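Homoprotocatechuate 2,3-dioxygenase (PDB 4Z6M) probably catalyses the oxygen-dependent, extradiol ring cleavage of homoprotocatechuate at a non-haem iron(II) centre, here as an engineered active-site variant. Local coordinates at residues A[152-157]-A[267-272]; A[212-217]-A[255-260]. The protein carries 1 engineered substitution. All coordinates share one frame; numbering follows the deposited sequence. Where two conformers were deposited one is given.

Contact 1 (A[152-157]-A[267-272]). With FE2 (Fe (II) ion), chain E.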
loop_
_atom_site.group_PDB
_atom_site.type_symbol
_atom_site.label_atom_id
_atom_site.label_comp_id
_atom_site.label_asym_id
_atom_site.label_seq_id
_atom_site.Cartn_x
_atom_site.Cartn_y
_atom_site.Cartn_z
ATOM N N ARG A 152 -14.259 -7.361 -6.985
ATOM C CA ARG A 152 -15.614 -7.832 -6.683
ATOM C C ARG A 152 -16.610 -6.796 -7.163
ATOM O O ARG A 152 -16.278 -5.607 -7.235
ATOM C CB ARG A 152 -15.835 -8.022 -5.183
ATOM C CG ARG A 152 -15.096 -9.188 -4.557
ATOM C CD ARG A 152 -15.499 -9.354 -3.101
ATOM N NE ARG A 152 -15.042 -8.216 -2.308
ATOM C CZ ARG A 152 -13.798 -8.060 -1.870
ATOM N NH1 ARG A 152 -12.878 -8.985 -2.122
ATOM N NH2 ARG A 152 -13.468 -6.986 -1.157
ATOM N N LEU A 153 -17.830 -7.234 -7.457
ATOM C CA LEU A 153 -18.968 -6.329 -7.447
ATOM C C LEU A 153 -19.365 -6.089 -6.000
ATOM O O LEU A 153 -19.574 -7.059 -5.258
ATOM C CB LEU A 153 -20.141 -6.962 -8.187
ATOM C CG LEU A 153 -21.407 -6.102 -8.198
ATOM C CD1 LEU A 153 -21.199 -4.849 -9.012
ATOM C CD2 LEU A 153 -22.576 -6.911 -8.706
ATOM N N ASP A 154 -19.541 -4.838 -5.611
ATOM C CA ASP A 154 -19.941 -4.559 -4.228
ATOM C C ASP A 154 -21.396 -4.157 -4.003
ATOM O O ASP A 154 -22.036 -4.705 -3.086
ATOM C CB ASP A 154 -19.050 -3.527 -3.574
ATOM C CG ASP A 154 -19.282 -3.483 -2.066
ATOM O OD1 ASP A 154 -18.809 -4.401 -1.354
ATOM O OD2 ASP A 154 -20.005 -2.579 -1.607
ATOM N N HIS A 155 -21.935 -3.227 -4.790
ATOM C CA HIS A 155 -23.286 -2.775 -4.539
ATOM C C HIS A 155 -23.855 -1.967 -5.693
ATOM O O HIS A 155 -23.143 -1.561 -6.616
ATOM C CB HIS A 155 -23.351 -1.917 -3.245
ATOM C CG HIS A 155 -22.577 -0.624 -3.282
ATOM N ND1 HIS A 155 -21.284 -0.519 -2.821
ATOM C CD2 HIS A 155 -22.948 0.633 -3.626
ATOM C CE1 HIS A 155 -20.892 0.744 -2.903
ATOM N NE2 HIS A 155 -21.888 1.463 -3.387
ATOM N N PHE A 156 -25.159 -1.722 -5.604
ATOM C CA PHE A 156 -25.865 -0.753 -6.410
ATOM C C PHE A 156 -26.273 0.424 -5.549
ATOM O O PHE A 156 -26.349 0.319 -4.322
ATOM C CB PHE A 156 -27.155 -1.367 -6.989
ATOM C CG PHE A 156 -26.964 -2.720 -7.645
ATOM C CD1 PHE A 156 -26.035 -2.908 -8.671
ATOM C CD2 PHE A 156 -27.733 -3.803 -7.238
ATOM C CE1 PHE A 156 -25.913 -4.138 -9.284
ATOM C CE2 PHE A 156 -27.602 -5.034 -7.850
ATOM C CZ PHE A 156 -26.691 -5.192 -8.856
ATOM N N ASN A 157 -26.603 1.538 -6.196
ATOM C CA ASN A 157 -27.184 2.676 -5.491
ATOM C C ASN A 157 -28.271 3.282 -6.384
ATOM O O ASN A 157 -28.014 3.565 -7.550
ATOM C CB ASN A 157 -26.098 3.696 -5.135
ATOM C CG ASN A 157 -26.615 4.823 -4.261
ATOM O OD1 ASN A 157 -27.543 5.536 -4.629
ATOM N ND2 ASN A 157 -26.003 4.986 -3.080
ATOM N N GLU A 267 -18.688 3.517 -9.148
ATOM C CA GLU A 267 -17.897 3.743 -7.944
ATOM C C GLU A 267 -16.859 2.630 -7.839
ATOM O O GLU A 267 -17.154 1.452 -8.092
ATOM C CB GLU A 267 -18.782 3.743 -6.702
ATOM C CG GLU A 267 -18.062 4.140 -5.431
ATOM C CD GLU A 267 -18.926 4.132 -4.203
ATOM O OE1 GLU A 267 -20.107 3.758 -4.304
ATOM O OE2 GLU A 267 -18.404 4.483 -3.107
ATOM N N ILE A 268 -15.668 3.012 -7.393
ATOM C CA ILE A 268 -14.643 2.076 -6.968
ATOM C C ILE A 268 -14.487 2.244 -5.458
ATOM O O ILE A 268 -14.534 3.351 -4.972
ATOM C CB ILE A 268 -13.292 2.321 -7.684
ATOM C CG1 ILE A 268 -13.454 2.738 -9.171
ATOM C CG2 ILE A 268 -12.423 1.087 -7.472
ATOM C CD1 ILE A 268 -14.060 1.679 -10.029
ATOM N N TYR A 269 -14.381 1.139 -4.725
ATOM C CA TYR A 269 -14.694 1.098 -3.318
ATOM C C TYR A 269 -13.800 0.091 -2.616
ATOM O O TYR A 269 -13.519 -0.992 -3.154
ATOM C CB TYR A 269 -16.140 0.637 -3.210
ATOM C CG TYR A 269 -16.849 0.556 -1.891
ATOM C CD1 TYR A 269 -17.571 1.636 -1.401
ATOM C CD2 TYR A 269 -16.907 -0.639 -1.212
ATOM C CE1 TYR A 269 -18.331 1.505 -0.249
ATOM C CE2 TYR A 269 -17.658 -0.770 -0.059
ATOM C CZ TYR A 269 -18.378 0.313 0.418
ATOM O OH TYR A 269 -19.175 0.201 1.531
ATOM N N THR A 270 -13.347 0.385 -1.407
ATOM C CA THR A 270 -12.641 -0.662 -0.641
ATOM C C THR A 270 -12.703 -0.405 0.852
ATOM O O THR A 270 -12.749 0.739 1.281
ATOM C CB THR A 270 -11.173 -0.838 -1.105
ATOM O OG1 THR A 270 -10.626 -2.054 -0.554
ATOM C CG2 THR A 270 -10.287 0.346 -0.719
ATOM N N GLN A 271 -12.705 -1.497 1.621
ATOM C CA GLN A 271 -12.396 -1.481 3.061
ATOM C C GLN A 271 -13.476 -0.865 3.937
ATOM O O GLN A 271 -13.203 -0.175 4.910
ATOM C CB GLN A 271 -11.016 -0.898 3.332
ATOM C CG GLN A 271 -9.945 -1.842 2.810
ATOM C CD GLN A 271 -8.578 -1.203 2.665
ATOM O OE1 GLN A 271 -8.200 -0.335 3.445
ATOM N NE2 GLN A 271 -7.823 -1.646 1.680
ATOM N N ASP A 272 -14.727 -1.193 3.627
ATOM C CA ASP A 272 -15.798 -1.064 4.617
ATOM C C ASP A 272 -15.718 -2.219 5.630
ATOM O O ASP A 272 -14.734 -2.962 5.656
ATOM C CB ASP A 272 -17.153 -0.927 3.927
ATOM C CG ASP A 272 -17.638 -2.199 3.233
ATOM O OD1 ASP A 272 -16.846 -3.146 3.065
ATOM O OD2 ASP A 272 -18.827 -2.194 2.814
HETATM FE FE FE2 E . -21.875 3.676 -3.253
HETATM O O HOH W 1 -20.679 -2.927 1.007
HETATM O O HOH W 2 -17.056 -4.530 0.727
HETATM O O HOH W 3 -23.699 3.521 -2.108
HETATM O O HOH W 4 -20.605 3.614 -1.510
HETATM O O HOH W 5 -21.946 5.838 -2.804
#
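His155 and Glu267 grip one iron(II) ion, the imidazole through NE2 at 2.2 Å and the carboxylate through OE1 at 2.1 Å. Their flat groups stand nearly square, planes 86° apart. Because both atoms bind the iron, the 3.0 Å between His155 NE2 and Glu267 OE1 is a ligand-ligand spacing, not a hydrogen bond. Glu267 reaches the iron with an extended chain, while its OE2 turns to His248 and, weakly, to an iron-bound water. The CE1 edge of the His155 ring points at one face of Tyr269, offset toward the rim, in a T-shaped pair with centroids 5.0 Å apart. Next to CE1, the other ring nitrogen, His155 ND1, gives an almost straight bond (168°), close to the ring plane, to the anti lone pair of Asp154 OD2 at 2.7 Å. The Asp154 carboxylate slants past the CE2 side of Tyr269; one water bridges Asp154 OD1 to Asp272 OD1, and a second lies within hydrogen-bonding distance of both OD2 atoms. Asp272 also accepts the Tyr269 hydroxyl. Iron at NE2, carboxylate at ND1 and Tyr269 beside CE1 fix the imidazole's rotation. The ND1 bond probably makes His155 a stronger electron donor to the iron.

Contact 2 (A[212-217]-A[255-260]); sequences LHHVAF and YLYILD. With FE2 (Fe (II) ion), chain E.
The facial triad of two histidines and one carboxylate takes its second histidine, His214, from strand 212-217, and Tyr257 of strand 255-259 packs against that ligand. His214 NE2 binds the iron(II) ion at 2.2 Å, and three waters share the metal's coordination sphere. The two rings form a T-shaped pair: the CE1 edge of Tyr257 is directed at one face of His214, offset toward the rim, with centroids 5.3 Å apart and planes at 70°. The closest atoms are Tyr257 CE1 and His214 CE1, at 3.9 Å, so the contact is a CH edge resting on an imidazole face. The tyrosine has its CG beside the backbone N and anti to the carbonyl carbon (chi1 -60°), which carries the ring across to the metal; its OH stops 4.2 Å from the iron and 2.6 Å from water 5, one of the metal-bound waters. The other ring nitrogen is held as well: His214 ND1 donates to His213 ND1 at 2.8 Å, a nearly straight bond lying in the plane of the His214 ring but tilted 21° from that of His213. The bond leaves His213 ND1 as an acceptor, and His213 NE2 is bonded to the backbone O of Trp304. A histidine thus serves as second-shell partner, setting the rotation of the ligand ring. His213 and His214 both face Asn157 of strand 152-160, a classic beta bulge that brings the neighbouring histidines close. Strand 265-270 lies between strands 211-218 and 254-259 in the mixed sheet, so the two rings meet across an intervening strand. Trp304 meets Tyr257 edge-to-face, and behind the sheet Leu256 and Ile258 pack on helix 222-234.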
loop_
_atom_site.group_PDB
_atom_site.type_symbol
_atom_site.label_atom_id
_atom_site.label_comp_id
_atom_site.label_asym_id
_atom_site.label_seq_id
_atom_site.Cartn_x
_atom_site.Cartn_y
_atom_site.Cartn_z
ATOM N N LEU A 212 -30.779 5.098 -11.697
ATOM C CA LEU A 212 -29.666 4.372 -11.120
ATOM C C LEU A 212 -28.558 5.349 -10.825
ATOM O O LEU A 212 -28.027 6.007 -11.726
ATOM C CB LEU A 212 -29.163 3.264 -12.064
ATOM C CG LEU A 212 -27.874 2.547 -11.624
ATOM C CD1 LEU A 212 -28.202 1.655 -10.459
ATOM C CD2 LEU A 212 -27.242 1.795 -12.787
ATOM N N HIS A 213 -28.167 5.441 -9.553
ATOM C CA HIS A 213 -27.091 6.345 -9.203
ATOM C C HIS A 213 -25.721 5.789 -9.605
ATOM O O HIS A 213 -24.963 6.457 -10.308
ATOM C CB HIS A 213 -27.097 6.711 -7.721
ATOM C CG HIS A 213 -26.280 7.920 -7.434
ATOM N ND1 HIS A 213 -24.905 7.895 -7.379
ATOM C CD2 HIS A 213 -26.639 9.221 -7.266
ATOM C CE1 HIS A 213 -24.453 9.113 -7.189
ATOM N NE2 HIS A 213 -25.485 9.935 -7.103
ATOM N N HIS A 214 -25.413 4.565 -9.176
ATOM C CA HIS A 214 -24.150 3.923 -9.577
ATOM C C HIS A 214 -24.155 2.446 -9.363
ATOM O O HIS A 214 -25.031 1.904 -8.677
ATOM C CB HIS A 214 -22.946 4.552 -8.865
ATOM C CG HIS A 214 -23.005 4.544 -7.365
ATOM N ND1 HIS A 214 -23.508 5.598 -6.635
ATOM C CD2 HIS A 214 -22.535 3.661 -6.460
ATOM C CE1 HIS A 214 -23.354 5.349 -5.338
ATOM N NE2 HIS A 214 -22.795 4.164 -5.212
ATOM N N VAL A 215 -23.153 1.799 -9.979
ATOM C CA VAL A 215 -22.749 0.441 -9.656
ATOM C C VAL A 215 -21.351 0.565 -9.069
ATOM O O VAL A 215 -20.531 1.309 -9.605
ATOM C CB VAL A 215 -22.703 -0.416 -10.946
ATOM C CG1 VAL A 215 -22.253 -1.830 -10.634
ATOM C CG2 VAL A 215 -24.056 -0.414 -11.632
ATOM N N ALA A 216 -21.074 -0.189 -8.005
ATOM C CA ALA A 216 -19.789 -0.139 -7.322
ATOM C C ALA A 216 -19.034 -1.447 -7.386
ATOM O O ALA A 216 -19.606 -2.508 -7.113
ATOM C CB ALA A 216 -19.989 0.228 -5.859
ATOM N N PHE A 217 -17.741 -1.329 -7.720
ATOM C CA PHE A 217 -16.805 -2.435 -7.683
ATOM C C PHE A 217 -15.750 -2.181 -6.619
ATOM O O PHE A 217 -15.367 -1.049 -6.376
ATOM C CB PHE A 217 -16.103 -2.597 -9.022
ATOM C CG PHE A 217 -16.993 -3.110 -10.107
ATOM C CD1 PHE A 217 -17.718 -2.222 -10.900
ATOM C CD2 PHE A 217 -17.091 -4.477 -10.348
ATOM C CE1 PHE A 217 -18.542 -2.697 -11.893
ATOM C CE2 PHE A 217 -17.918 -4.950 -11.349
ATOM C CZ PHE A 217 -18.643 -4.053 -12.108
ATOM N N TYR A 255 -12.949 5.511 -1.729
ATOM C CA TYR A 255 -13.849 5.558 -2.876
ATOM C C TYR A 255 -13.365 6.458 -3.995
ATOM O O TYR A 255 -12.506 7.341 -3.808
ATOM C CB TYR A 255 -15.236 6.042 -2.422
ATOM C CG TYR A 255 -15.316 7.526 -2.134
ATOM C CD1 TYR A 255 -15.556 8.433 -3.137
ATOM C CD2 TYR A 255 -15.138 8.035 -0.842
ATOM C CE1 TYR A 255 -15.619 9.793 -2.902
ATOM C CE2 TYR A 255 -15.205 9.396 -0.593
ATOM C CZ TYR A 255 -15.432 10.281 -1.623
ATOM O OH TYR A 255 -15.537 11.635 -1.377
ATOM N N LEU A 256 -14.015 6.262 -5.147
ATOM C CA LEU A 256 -13.817 7.068 -6.338
ATOM C C LEU A 256 -15.072 6.950 -7.187
ATOM O O LEU A 256 -15.618 5.856 -7.276
ATOM C CB LEU A 256 -12.625 6.548 -7.150
ATOM C CG LEU A 256 -12.306 7.272 -8.466
ATOM C CD1 LEU A 256 -11.877 8.708 -8.225
ATOM C CD2 LEU A 256 -11.297 6.481 -9.257
ATOM N N TYR A 257 -15.533 8.041 -7.806
ATOM C CA TYR A 257 -16.614 7.951 -8.792
ATOM C C TYR A 257 -16.130 8.412 -10.166
ATOM O O TYR A 257 -15.560 9.494 -10.295
ATOM C CB TYR A 257 -17.828 8.797 -8.387
ATOM C CG TYR A 257 -18.423 8.391 -7.060
ATOM C CD1 TYR A 257 -19.370 7.373 -6.948
ATOM C CD2 TYR A 257 -18.000 9.019 -5.884
ATOM C CE1 TYR A 257 -19.906 7.022 -5.724
ATOM C CE2 TYR A 257 -18.517 8.664 -4.677
ATOM C CZ TYR A 257 -19.466 7.670 -4.595
ATOM O OH TYR A 257 -19.947 7.355 -3.368
ATOM N N ILE A 258 -16.381 7.582 -11.177
ATOM C CA ILE A 258 -16.015 7.868 -12.537
ATOM C C ILE A 258 -17.245 7.688 -13.429
ATOM O O ILE A 258 -18.251 7.081 -13.023
ATOM C CB ILE A 258 -14.819 6.999 -13.006
ATOM C CG1 ILE A 258 -15.180 5.524 -12.982
ATOM C CG2 ILE A 258 -13.593 7.292 -12.133
ATOM C CD1 ILE A 258 -14.062 4.592 -13.377
ATOM N N LEU A 259 -17.137 8.194 -14.648
ATOM C CA LEU A 259 -18.264 8.193 -15.594
ATOM C C LEU A 259 -17.914 7.417 -16.860
ATOM O O LEU A 259 -16.935 7.726 -17.500
ATOM C CB LEU A 259 -18.674 9.622 -15.965
ATOM C CG LEU A 259 -19.066 10.502 -14.784
ATOM C CD1 LEU A 259 -19.226 11.918 -15.260
ATOM C CD2 LEU A 259 -20.315 10.007 -14.081
ATOM N N ASP A 260 -18.761 6.465 -17.232
ATOM C CA ASP A 260 -18.568 5.696 -18.476
ATOM C C ASP A 260 -18.994 6.538 -19.693
ATOM O O ASP A 260 -19.450 7.675 -19.526
ATOM C CB ASP A 260 -19.220 4.305 -18.368
ATOM C CG ASP A 260 -20.660 4.231 -18.884
ATOM O OD1 ASP A 260 -21.286 5.283 -19.145
ATOM O OD2 ASP A 260 -21.158 3.078 -19.027
HETATM FE FE FE2 E . -21.875 3.676 -3.253
HETATM O O HOH W 4 -20.605 3.614 -1.510
HETATM O O HOH W 3 -23.699 3.521 -2.108
HETATM O O HOH W 5 -21.946 5.838 -2.804
#

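Overall arrangement
Contacts 1 and 2 assemble one iron site from a single sheet, their centres about 9 Å apart. Contact 1 supplies His155 and Glu267, contact 2 His214; Glu267 OE1 lies 2.9 Å from His214 NE2, and His155 NE2 lies 3.4 Å from His214 NE2. Contact 1 reaches across strand 211-218, which is itself a partner in contact 2; contact 2 reaches across strand 265-270, a partner in contact 1. Probable backbone hydrogen bonds fasten the histidine strands together, Asn157 O to His213 N at 2.7 Å and Asp154 N to Ala216 O at 2.8 Å. Three metal-bound waters complete six-fold coordination, probably marking positions for substrate and oxygen.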